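Local coordinates for protein aclacinomycin-N/aclacinomycin-A oxidase (Streptomyces galilaeus, PDB 2IPI) that oxidises the terminal sugar of aclacinomycin antibiotics in the last two steps of their biosynthesis, using a bicovalently bound FAD and molecular oxygen, at residues A[179-184]-A[193-198]. Residues are numbered along the deposited sequence; the frame is centred on the assembly and turned at random.
Sequences AVEVVV and KVVATS
A beta hairpin of the antiparallel sheet in the FAD-binding PCMH-type domain pairs Val-180 with Ala-196 and Val-182 with Val-194. Both are hydrogen-bonded pairs, each closed by two backbone bonds: Val-180 N reaches Ala-196 O at 2.7 Å, and the return bond, Ala-196 N to Val-180 O, spans 2.8 Å. Val-182 N to Val-194 O is the straightest of the four, 171° at the hydrogen. On the face of these four residues the packing is aliphatic. Val-180 CG1 meets Ala-196 CB at 3.9 Å. Val-194 uses both branches, CG2 lying against Val-182 CB. Its CG1, beside its own backbone N (chi1 -47°), reaches toward the turn-side end of segment 179-184. There it presses tightly against Val-184 CG2 at 3.5 Å, the two side chains crossing at about a right angle. Leu-207 of helix 205-210 packs on Val-194 and Ala-196. On the other face, Glu-181 and Val-195 form a non-hydrogen-bonded pair with side chains side by side, Glu-181 CG 3.3 Å from Val-195 CG2. The Glu-181 carboxylate turns to neighbouring strand 221-227, with OE1 in a salt bridge to Arg-224 and OE2 hydrogen-bonded to Trp-226. Ala-179 CB touches Thr-197 OG1 at 3.4 Å. With strand 191-197 outermost within the chain, this is a two-stranded antiparallel hairpin at the edge of a five-stranded sheet.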
ATOM      1  N   ALA A 179      -4.776 -17.250  -6.833  1.00 10.52           N
ATOM      2  CA  ALA A 179      -5.951 -17.100  -7.698  1.00 12.47           C
ATOM      3  C   ALA A 179      -6.881 -15.991  -7.240  1.00 12.17           C
ATOM      4  O   ALA A 179      -6.862 -15.581  -6.075  1.00 14.48           O
ATOM      5  CB  ALA A 179      -6.724 -18.414  -7.748  1.00  9.88           C
ATOM      6  N   VAL A 180      -7.722 -15.531  -8.166  1.00  7.83           N
ATOM      7  CA  VAL A 180      -8.692 -14.507  -7.794  1.00  7.15           C
ATOM      8  C   VAL A 180     -10.049 -14.776  -8.433  1.00 11.90           C
ATOM      9  O   VAL A 180     -10.116 -15.139  -9.609  1.00 11.95           O
ATOM     10  CB  VAL A 180      -8.137 -13.116  -8.191  1.00 11.73           C
ATOM     11  CG1 VAL A 180      -7.995 -13.029  -9.703  1.00 14.27           C
ATOM     12  CG2 VAL A 180      -8.995 -11.994  -7.654  1.00 19.99           C
ATOM     13  N   GLU A 181     -11.088 -14.608  -7.634  1.00  9.75           N
ATOM     14  CA  GLU A 181     -12.485 -14.648  -8.049  1.00 12.48           C
ATOM     15  C   GLU A 181     -12.977 -13.220  -8.227  1.00 12.04           C
ATOM     16  O   GLU A 181     -12.871 -12.425  -7.295  1.00 11.66           O
ATOM     17  CB  GLU A 181     -13.353 -15.394  -7.030  1.00 15.78           C
ATOM     18  CG  GLU A 181     -13.289 -16.892  -7.108  1.00 18.71           C
ATOM     19  CD  GLU A 181     -13.329 -17.634  -5.792  1.00 21.48           C
ATOM     20  OE1 GLU A 181     -14.076 -17.354  -4.840  1.00 27.44           O
ATOM     21  OE2 GLU A 181     -12.533 -18.594  -5.729  1.00 21.29           O
ATOM     22  N   VAL A 182     -13.461 -12.895  -9.408  1.00 13.71           N
ATOM     23  CA  VAL A 182     -13.799 -11.542  -9.829  1.00 13.50           C
ATOM     24  C   VAL A 182     -15.181 -11.456 -10.462  1.00 16.27           C
ATOM     25  O   VAL A 182     -15.647 -12.424 -11.081  1.00 15.74           O
ATOM     26  CB  VAL A 182     -12.782 -11.018 -10.865  1.00 12.44           C
ATOM     27  CG1 VAL A 182     -12.800  -9.496 -10.920  1.00  9.71           C
ATOM     28  CG2 VAL A 182     -11.377 -11.512 -10.548  1.00 12.13           C
ATOM     29  N   VAL A 183     -15.839 -10.316 -10.316  1.00 12.30           N
ATOM     30  CA  VAL A 183     -17.040 -10.064 -11.118  1.00 11.97           C
ATOM     31  C   VAL A 183     -16.644  -9.030 -12.185  1.00 15.17           C
ATOM     32  O   VAL A 183     -16.247  -7.907 -11.867  1.00 11.72           O
ATOM     33  CB  VAL A 183     -18.244  -9.606 -10.297  1.00 11.80           C
ATOM     34  CG1 VAL A 183     -19.398  -9.153 -11.179  1.00 16.58           C
ATOM     35  CG2 VAL A 183     -18.739 -10.731  -9.382  1.00 14.01           C
ATOM     36  N   VAL A 184     -16.752  -9.458 -13.431  1.00 12.32           N
ATOM     37  CA  VAL A 184     -16.464  -8.696 -14.639  1.00 14.57           C
ATOM     38  C   VAL A 184     -17.717  -8.492 -15.491  1.00 12.91           C
ATOM     39  O   VAL A 184     -18.758  -9.098 -15.229  1.00 12.14           O
ATOM     40  CB  VAL A 184     -15.391  -9.434 -15.443  1.00 15.06           C
ATOM     41  CG1 VAL A 184     -14.076  -9.491 -14.658  1.00 11.23           C
ATOM     42  CG2 VAL A 184     -15.821 -10.848 -15.797  1.00 11.25           C
ATOM     43  N   LYS A 193     -19.414 -14.005 -13.040  1.00 13.72           N
ATOM     44  CA  LYS A 193     -18.334 -14.346 -12.099  1.00 16.34           C
ATOM     45  C   LYS A 193     -17.328 -15.289 -12.737  1.00 15.52           C
ATOM     46  O   LYS A 193     -17.690 -16.285 -13.398  1.00 14.21           O
ATOM     47  CB  LYS A 193     -18.986 -14.907 -10.834  1.00 21.57           C
ATOM     48  CG  LYS A 193     -17.978 -15.165  -9.722  1.00 25.21           C
ATOM     49  CD  LYS A 193     -18.520 -16.283  -8.814  1.00 25.88           C
ATOM     50  CE  LYS A 193     -19.808 -16.854  -9.408  1.00 25.73           C
ATOM     51  NZ  LYS A 193     -19.556 -17.836 -10.502  1.00 21.57           N
ATOM     52  N   VAL A 194     -16.045 -14.964 -12.573  1.00 13.42           N
ATOM     53  CA  VAL A 194     -14.940 -15.645 -13.218  1.00 15.28           C
ATOM     54  C   VAL A 194     -13.836 -15.974 -12.205  1.00 16.55           C
ATOM     55  O   VAL A 194     -13.649 -15.250 -11.225  1.00 16.05           O
ATOM     56  CB  VAL A 194     -14.266 -14.844 -14.344  1.00 15.09           C
ATOM     57  CG1 VAL A 194     -15.300 -14.250 -15.290  1.00 19.95           C
ATOM     58  CG2 VAL A 194     -13.377 -13.749 -13.767  1.00 16.44           C
ATOM     59  N   VAL A 195     -13.122 -17.063 -12.499  1.00 16.16           N
ATOM     60  CA  VAL A 195     -11.982 -17.441 -11.669  1.00 17.26           C
ATOM     61  C   VAL A 195     -10.714 -17.381 -12.505  1.00 16.78           C
ATOM     62  O   VAL A 195     -10.627 -17.873 -13.629  1.00 15.91           O
ATOM     63  CB  VAL A 195     -12.166 -18.825 -11.019  1.00 19.01           C
ATOM     64  CG1 VAL A 195     -10.862 -19.422 -10.519  1.00 19.24           C
ATOM     65  CG2 VAL A 195     -13.157 -18.694  -9.868  1.00 22.03           C
ATOM     66  N   ALA A 196      -9.696 -16.771 -11.898  1.00 11.48           N
ATOM     67  CA  ALA A 196      -8.427 -16.566 -12.565  1.00 13.79           C
ATOM     68  C   ALA A 196      -7.290 -17.043 -11.675  1.00 11.30           C
ATOM     69  O   ALA A 196      -7.178 -16.597 -10.535  1.00 13.61           O
ATOM     70  CB  ALA A 196      -8.303 -15.100 -12.934  1.00 12.01           C
ATOM     71  N   THR A 197      -6.489 -17.941 -12.216  1.00 13.27           N
ATOM     72  CA  THR A 197      -5.475 -18.625 -11.397  1.00 12.60           C
ATOM     73  C   THR A 197      -4.100 -18.392 -11.993  1.00 12.07           C
ATOM     74  O   THR A 197      -3.981 -17.895 -13.117  1.00 14.35           O
ATOM     75  CB  THR A 197      -5.860 -20.119 -11.303  1.00 14.03           C
ATOM     76  OG1 THR A 197      -5.516 -20.674 -10.036  1.00 31.81           O
ATOM     77  CG2 THR A 197      -5.070 -20.910 -12.326  1.00  5.78           C
ATOM     78  N   SER A 198      -3.035 -18.725 -11.276  1.00  9.81           N
ATOM     79  CA  SER A 198      -1.678 -18.494 -11.752  1.00 13.01           C
ATOM     80  C   SER A 198      -1.127 -19.695 -12.514  1.00 14.34           C
ATOM     81  O   SER A 198       0.070 -19.714 -12.821  1.00 17.23           O
ATOM     82  CB  SER A 198      -0.772 -18.157 -10.570  1.00 16.56           C
ATOM     83  OG  SER A 198      -0.545 -19.302  -9.760  1.00 16.29           O
TER